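Local coordinates for protein glypican-1 (Homo sapiens, PDB 4YWT) that carries heparan sulfate chains at the cell surface, through which it binds alpha-4(V) collagen and takes part in Schwann cell myelination, at residues D107-F110 with Q111-L114; L143-E146 with L147-Y150. The protein carries 3 engineered substitutions. All blocks are in the same frame, centred on the assembly; numbering follows the deposited sequence.

Contact 1: residues D107-F110 with Q111-L114; sequences DDHF and QHLL. With NAG (2-acetamido-2-deoxy-beta-D-glucopyranose), chain E.
Leu113 lies one helical turn beyond His109 and covers one face of its imidazole. Followed outward, its CB first meets backbone, 3.4 Å from His109 O. CG then stands over the ring, 3.9 Å from the centroid of His109 and 22° off the ring normal, a CH-pi contact displaced toward the rim. Of the two methyls, CD1 makes the closer approach, 3.5 Å from His109 NE2 and close to His109 CD2, while Leu113 CD2 sits near His109 CE1. The ring is brought there by the first torsion of His109, which sets CG opposite the backbone N (chi1 -178°) and swings the imidazole toward the C-terminal end of the helix.

All eight residues belong to just over two turns of the long alpha-helix 70-129, one of the helices that make up the elongated, mainly helical glypican core. Four consecutive i to i+4 bonds hold it, from Gln111 N to Asp107 O through to Leu114 N to Phe110 O; the first is the straightest.

Across the helix from the histidine, the carboxylate of Asp107 approaches the end of the Gln111 side chain, the two planes turned 68° apart. Asp107 OD1 is hydrogen-bonded to Tyr151 OH, which ties this turn to helix 137-152. The buried ring of Phe110 leaves the turn altogether, meeting Phe303 edge-to-face and packing on Ala219 and Val223 of helix 204-236. On the glycan side, the N-acetylglucosamine lies beside Gln111 and His112, its O7 some 4.0 Å from His112 N; the sugar belongs to the N-glycan on Asn115, the residue that follows Leu114.

Contact 2: residues L143-E146 with L147-Y150; sequences LYSE and LRLY
Four successive i to i+4 bonds, from Leu147 N to Leu143 O through to Tyr150 N to Glu146 O, run through 143-150 at an even 2.9 Å between N and O. This is regular alpha-helix in the second half of helix 137-152, a short member of the glypican helical bundle. Arg148 folds back over the preceding turn: CG runs beside its own carbonyl carbon (chi1 -161°) and the chain bends at chi3, which lays one face of the guanidinium above Tyr144 O, with the oxygen 4.1 Å from the plane and over its centre. NH2 forms a salt bridge with Glu118 of helix 70-129, whereas NH1 is turned toward Ser145.

Leu147 CG lies 3.5 Å from Leu143 O, and the branches of this leucine pack against Val316, Leu158 and Phe216 of three surrounding helices. Tyr144 faces helix 70-129, where its OH hydrogen-bonds Ser117 OG. At the far end, the ring of Tyr150 makes a cation-pi contact with Arg220.

Two waters bridge Ser145 OG and Arg148 NH1, whose direct separation is 4.2 Å. Water 1 accepts from both groups, 3.1 Å from Ser145 OG. Water 2 lies at the guanidinium edge, in its plane, donating to Ser145 OG at 2.8 Å and accepting from Arg148 NH1 at 2.6 Å.

In the fold
Contact 1 comes first along the chain, within helix 70-129, and contact 2 follows in helix 137-152. Their centres are 13 Å apart, on the same side of the chain's centre, and the two helices pack directly there. Leu114 of contact 1 is the meeting point: its CD1 lies 3.8 Å from Tyr144 CD2, and its CD2 packs on the backbone of Arg148. Both stretches also touch helix 204-236, Leu114 and Leu147 sharing Phe216. The side chain of Arg148 comes within about 4 Å of the N-acetylglucosamine, which places the Asn115 glycan beside both helices of this part of the elongated core protein.

Contact 1: residues D107-F110 with Q111-L114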
ATOM      1  N   ASP A 107     -10.760   6.001   2.794  1.00 28.62           N
ATOM      2  CA  ASP A 107     -10.937   6.961   3.882  1.00 30.89           C
ATOM      3  C   ASP A 107     -12.211   7.781   3.661  1.00 38.35           C
ATOM      4  O   ASP A 107     -13.111   7.836   4.526  1.00 38.93           O
ATOM      5  CB  ASP A 107      -9.718   7.880   3.989  1.00 26.40           C
ATOM      6  CG  ASP A 107      -9.725   8.715   5.255  1.00 35.60           C
ATOM      7  OD1 ASP A 107     -10.069   8.169   6.325  1.00 37.82           O
ATOM      8  OD2 ASP A 107      -9.383   9.914   5.183  1.00 38.01           O
ATOM      9  N   ASP A 108     -12.284   8.392   2.480  1.00 33.68           N
ATOM     10  CA  ASP A 108     -13.431   9.204   2.098  1.00 37.72           C
ATOM     11  C   ASP A 108     -14.735   8.424   2.168  1.00 32.97           C
ATOM     12  O   ASP A 108     -15.759   8.972   2.568  1.00 35.37           O
ATOM     13  CB  ASP A 108     -13.247   9.770   0.687  1.00 39.09           C
ATOM     14  CG  ASP A 108     -12.313  10.963   0.651  1.00 42.11           C
ATOM     15  OD1 ASP A 108     -11.602  11.197   1.652  1.00 47.27           O
ATOM     16  OD2 ASP A 108     -12.289  11.668  -0.380  1.00 46.81           O
ATOM     17  N   HIS A 109     -14.707   7.150   1.785  1.00 25.21           N
ATOM     18  CA  HIS A 109     -15.944   6.374   1.769  1.00 30.55           C
ATOM     19  C   HIS A 109     -16.392   5.958   3.167  1.00 35.84           C
ATOM     20  O   HIS A 109     -17.588   5.901   3.437  1.00 30.38           O
ATOM     21  CB  HIS A 109     -15.813   5.132   0.893  1.00 25.13           C
ATOM     22  CG  HIS A 109     -17.076   4.332   0.813  1.00 35.56           C
ATOM     23  ND1 HIS A 109     -18.252   4.852   0.316  1.00 30.68           N
ATOM     24  CD2 HIS A 109     -17.356   3.061   1.185  1.00 34.87           C
ATOM     25  CE1 HIS A 109     -19.199   3.935   0.378  1.00 36.83           C
ATOM     26  NE2 HIS A 109     -18.682   2.837   0.899  1.00 39.43           N
ATOM     27  N   PHE A 110     -15.447   5.652   4.049  1.00 30.40           N
ATOM     28  CA  PHE A 110     -15.799   5.335   5.430  1.00 32.28           C
ATOM     29  C   PHE A 110     -16.406   6.569   6.097  1.00 37.43           C
ATOM     30  O   PHE A 110     -17.496   6.509   6.714  1.00 35.31           O
ATOM     31  CB  PHE A 110     -14.573   4.841   6.203  1.00 23.52           C
ATOM     32  CG  PHE A 110     -14.173   3.432   5.864  1.00 27.42           C
ATOM     33  CD1 PHE A 110     -15.132   2.443   5.712  1.00 31.50           C
ATOM     34  CD2 PHE A 110     -12.840   3.099   5.682  1.00 24.62           C
ATOM     35  CE1 PHE A 110     -14.768   1.146   5.398  1.00 23.15           C
ATOM     36  CE2 PHE A 110     -12.470   1.804   5.362  1.00 22.85           C
ATOM     37  CZ  PHE A 110     -13.435   0.827   5.220  1.00 22.92           C
ATOM     38  N   GLN A 111     -15.705   7.692   5.947  1.00 24.54           N
ATOM     39  CA  GLN A 111     -16.196   8.953   6.491  1.00 35.64           C
ATOM     40  C   GLN A 111     -17.579   9.304   5.930  1.00 40.60           C
ATOM     41  O   GLN A 111     -18.455   9.766   6.666  1.00 38.53           O
ATOM     42  CB  GLN A 111     -15.198  10.077   6.213  1.00 34.66           C
ATOM     43  CG  GLN A 111     -13.956  10.007   7.090  1.00 38.31           C
ATOM     44  CD  GLN A 111     -12.987  11.141   6.828  1.00 50.32           C
ATOM     45  OE1 GLN A 111     -11.806  10.917   6.566  1.00 50.58           O
ATOM     46  NE2 GLN A 111     -13.484  12.371   6.898  1.00 51.47           N
ATOM     47  N   HIS A 112     -17.780   9.061   4.635  1.00 34.13           N
ATOM     48  CA  HIS A 112     -19.069   9.344   4.015  0.59 35.31           C
ATOM     49  C   HIS A 112     -20.160   8.415   4.522  1.00 35.80           C
ATOM     50  O   HIS A 112     -21.293   8.834   4.682  1.00 33.97           O
ATOM     51  CB  HIS A 112     -18.999   9.237   2.494  0.59 26.76           C
ATOM     52  CG  HIS A 112     -20.346   9.212   1.841  0.59 30.05           C
ATOM     53  ND1 HIS A 112     -20.942   8.045   1.412  0.59 34.04           N
ATOM     54  CD2 HIS A 112     -21.226  10.205   1.574  0.59 34.41           C
ATOM     55  CE1 HIS A 112     -22.125   8.324   0.893  0.59 36.41           C
ATOM     56  NE2 HIS A 112     -22.323   9.626   0.981  0.59 36.37           N
ATOM     57  N   LEU A 113     -19.821   7.154   4.764  1.00 32.95           N
ATOM     58  CA  LEU A 113     -20.799   6.210   5.285  1.00 32.25           C
ATOM     59  C   LEU A 113     -21.269   6.673   6.653  1.00 36.43           C
ATOM     60  O   LEU A 113     -22.478   6.740   6.917  1.00 36.61           O
ATOM     61  CB  LEU A 113     -20.219   4.797   5.368  1.00 31.70           C
ATOM     62  CG  LEU A 113     -20.169   4.006   4.058  1.00 34.11           C
ATOM     63  CD1 LEU A 113     -19.457   2.678   4.263  1.00 35.60           C
ATOM     64  CD2 LEU A 113     -21.573   3.786   3.505  1.00 25.83           C
ATOM     65  N   LEU A 114     -20.312   7.019   7.513  1.00 29.78           N
ATOM     66  CA  LEU A 114     -20.664   7.499   8.850  1.00 36.79           C
ATOM     67  C   LEU A 114     -21.516   8.777   8.787  1.00 37.13           C
ATOM     68  O   LEU A 114     -22.602   8.856   9.390  1.00 32.72           O
ATOM     69  CB  LEU A 114     -19.398   7.745   9.675  1.00 32.89           C
ATOM     70  CG  LEU A 114     -19.602   7.949  11.176  1.00 39.14           C
ATOM     71  CD1 LEU A 114     -20.371   6.778  11.768  1.00 38.76           C
ATOM     72  CD2 LEU A 114     -18.265   8.123  11.883  1.00 41.73           C
TER
HETATM   73  C1  NAG E 601     -17.810  14.105   7.572  1.00 56.86           C
HETATM   74  C2  NAG E 601     -16.975  14.738   6.446  1.00 65.63           C
HETATM   75  C3  NAG E 601     -15.834  15.580   7.024  1.00 74.14           C
HETATM   76  C4  NAG E 601     -16.358  16.570   8.052  1.00 77.45           C
HETATM   77  C5  NAG E 601     -17.137  15.821   9.124  1.00 70.72           C
HETATM   78  C6  NAG E 601     -17.746  16.735  10.163  1.00 71.89           C
HETATM   79  C7  NAG E 601     -16.880  13.534   4.303  1.00 62.62           C
HETATM   80  C8  NAG E 601     -17.975  14.448   3.842  1.00 68.20           C
HETATM   81  N2  NAG E 601     -16.447  13.719   5.556  1.00 63.15           N
HETATM   82  O3  NAG E 601     -15.187  16.278   5.966  1.00 78.76           O
HETATM   83  O4  NAG E 601     -15.276  17.272   8.654  1.00 81.59           O
HETATM   84  O5  NAG E 601     -18.222  15.118   8.504  1.00 63.14           O
HETATM   85  O6  NAG E 601     -18.240  17.932   9.578  1.00 72.44           O
HETATM   86  O7  NAG E 601     -16.409  12.665   3.577  1.00 66.60           O

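Contact 2: residues L143-E146 with L147-Y150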
ATOM      1  N   LEU A 143     -22.499  10.767  20.045  1.00 32.83           N
ATOM      2  CA  LEU A 143     -22.132   9.391  19.730  1.00 35.14           C
ATOM      3  C   LEU A 143     -21.418   9.310  18.383  1.00 42.95           C
ATOM      4  O   LEU A 143     -20.390   8.640  18.255  1.00 41.79           O
ATOM      5  CB  LEU A 143     -23.363   8.483  19.732  1.00 27.82           C
ATOM      6  CG  LEU A 143     -23.083   7.014  19.403  1.00 35.92           C
ATOM      7  CD1 LEU A 143     -21.983   6.462  20.299  1.00 37.10           C
ATOM      8  CD2 LEU A 143     -24.345   6.179  19.524  1.00 35.58           C
ATOM      9  N   TYR A 144     -21.958  10.001  17.381  1.00 39.15           N
ATOM     10  CA  TYR A 144     -21.338  10.007  16.059  1.00 37.34           C
ATOM     11  C   TYR A 144     -19.963  10.670  16.077  1.00 34.63           C
ATOM     12  O   TYR A 144     -19.038  10.202  15.410  1.00 31.64           O
ATOM     13  CB  TYR A 144     -22.242  10.699  15.040  1.00 31.05           C
ATOM     14  CG  TYR A 144     -23.287   9.780  14.451  1.00 31.79           C
ATOM     15  CD1 TYR A 144     -24.571   9.729  14.973  1.00 34.56           C
ATOM     16  CD2 TYR A 144     -22.981   8.950  13.379  1.00 26.16           C
ATOM     17  CE1 TYR A 144     -25.526   8.886  14.440  1.00 34.09           C
ATOM     18  CE2 TYR A 144     -23.930   8.103  12.840  1.00 26.14           C
ATOM     19  CZ  TYR A 144     -25.201   8.076  13.375  1.00 33.54           C
ATOM     20  OH  TYR A 144     -26.153   7.236  12.846  1.00 37.40           O
ATOM     21  N   SER A 145     -19.826  11.755  16.835  1.00 32.15           N
ATOM     22  CA  SER A 145     -18.527  12.407  16.973  1.00 37.94           C
ATOM     23  C   SER A 145     -17.505  11.463  17.610  1.00 39.99           C
ATOM     24  O   SER A 145     -16.344  11.415  17.192  1.00 32.57           O
ATOM     25  CB  SER A 145     -18.649  13.690  17.799  1.00 35.32           C
ATOM     26  OG  SER A 145     -19.281  14.717  17.054  1.00 39.60           O
ATOM     27  N   GLU A 146     -17.949  10.712  18.614  1.00 42.16           N
ATOM     28  CA  GLU A 146     -17.098   9.735  19.288  1.00 42.80           C
ATOM     29  C   GLU A 146     -16.670   8.621  18.339  1.00 36.92           C
ATOM     30  O   GLU A 146     -15.504   8.220  18.328  1.00 29.66           O
ATOM     31  CB  GLU A 146     -17.816   9.142  20.504  1.00 50.98           C
ATOM     32  CG  GLU A 146     -17.814  10.041  21.731  1.00 63.31           C
ATOM     33  CD  GLU A 146     -16.556   9.884  22.566  1.00 69.35           C
ATOM     34  OE1 GLU A 146     -16.407   8.837  23.230  1.00 74.70           O
ATOM     35  OE2 GLU A 146     -15.712  10.803  22.555  1.00 73.58           O
ATOM     36  N   LEU A 147     -17.618   8.120  17.550  1.00 30.57           N
ATOM     37  CA  LEU A 147     -17.322   7.115  16.533  1.00 28.19           C
ATOM     38  C   LEU A 147     -16.298   7.643  15.537  1.00 32.66           C
ATOM     39  O   LEU A 147     -15.402   6.920  15.097  1.00 36.36           O
ATOM     40  CB  LEU A 147     -18.596   6.701  15.795  1.00 33.31           C
ATOM     41  CG  LEU A 147     -19.571   5.754  16.495  1.00 31.75           C
ATOM     42  CD1 LEU A 147     -20.809   5.554  15.640  1.00 32.54           C
ATOM     43  CD2 LEU A 147     -18.900   4.424  16.768  1.00 30.99           C
ATOM     44  N   ARG A 148     -16.443   8.917  15.190  1.00 39.40           N
ATOM     45  CA  ARG A 148     -15.570   9.576  14.228  1.00 42.42           C
ATOM     46  C   ARG A 148     -14.141   9.665  14.764  1.00 40.87           C
ATOM     47  O   ARG A 148     -13.181   9.285  14.082  1.00 39.36           O
ATOM     48  CB  ARG A 148     -16.125  10.965  13.902  1.00 39.46           C
ATOM     49  CG  ARG A 148     -15.609  11.585  12.624  1.00 41.06           C
ATOM     50  CD  ARG A 148     -16.519  12.724  12.188  1.00 36.76           C
ATOM     51  NE  ARG A 148     -17.813  12.234  11.718  1.00 41.11           N
ATOM     52  CZ  ARG A 148     -18.988  12.723  12.104  1.00 40.39           C
ATOM     53  NH1 ARG A 148     -19.040  13.719  12.978  1.00 39.70           N
ATOM     54  NH2 ARG A 148     -20.112  12.211  11.620  1.00 36.73           N
ATOM     55  N   LEU A 149     -14.009  10.160  15.993  1.00 42.82           N
ATOM     56  CA  LEU A 149     -12.717  10.207  16.674  1.00 44.11           C
ATOM     57  C   LEU A 149     -12.093   8.821  16.774  1.00 41.02           C
ATOM     58  O   LEU A 149     -10.884   8.658  16.607  1.00 33.50           O
ATOM     59  CB  LEU A 149     -12.868  10.804  18.073  1.00 43.38           C
ATOM     60  CG  LEU A 149     -12.802  12.326  18.193  1.00 49.75           C
ATOM     61  CD1 LEU A 149     -13.264  12.767  19.571  1.00 47.21           C
ATOM     62  CD2 LEU A 149     -11.391  12.814  17.917  1.00 46.70           C
ATOM     63  N   TYR A 150     -12.932   7.828  17.049  1.00 38.80           N
ATOM     64  CA  TYR A 150     -12.489   6.444  17.155  1.00 39.16           C
ATOM     65  C   TYR A 150     -11.943   5.928  15.830  1.00 41.87           C
ATOM     66  O   TYR A 150     -10.961   5.189  15.803  1.00 43.51           O
ATOM     67  CB  TYR A 150     -13.639   5.555  17.630  1.00 43.90           C
ATOM     68  CG  TYR A 150     -13.241   4.120  17.881  1.00 47.78           C
ATOM     69  CD1 TYR A 150     -12.381   3.791  18.918  1.00 50.71           C
ATOM     70  CD2 TYR A 150     -13.732   3.095  17.085  1.00 53.22           C
ATOM     71  CE1 TYR A 150     -12.018   2.481  19.152  1.00 54.99           C
ATOM     72  CE2 TYR A 150     -13.374   1.780  17.313  1.00 59.09           C
ATOM     73  CZ  TYR A 150     -12.516   1.479  18.350  1.00 62.37           C
ATOM     74  OH  TYR A 150     -12.150   0.175  18.588  1.00 65.67           O
TER
HETATM   75  O   HOH W   1     -21.418  14.313  14.884  1.00 25.06           O
HETATM   76  O   HOH W   2     -17.637  14.848  14.812  1.00 28.16           O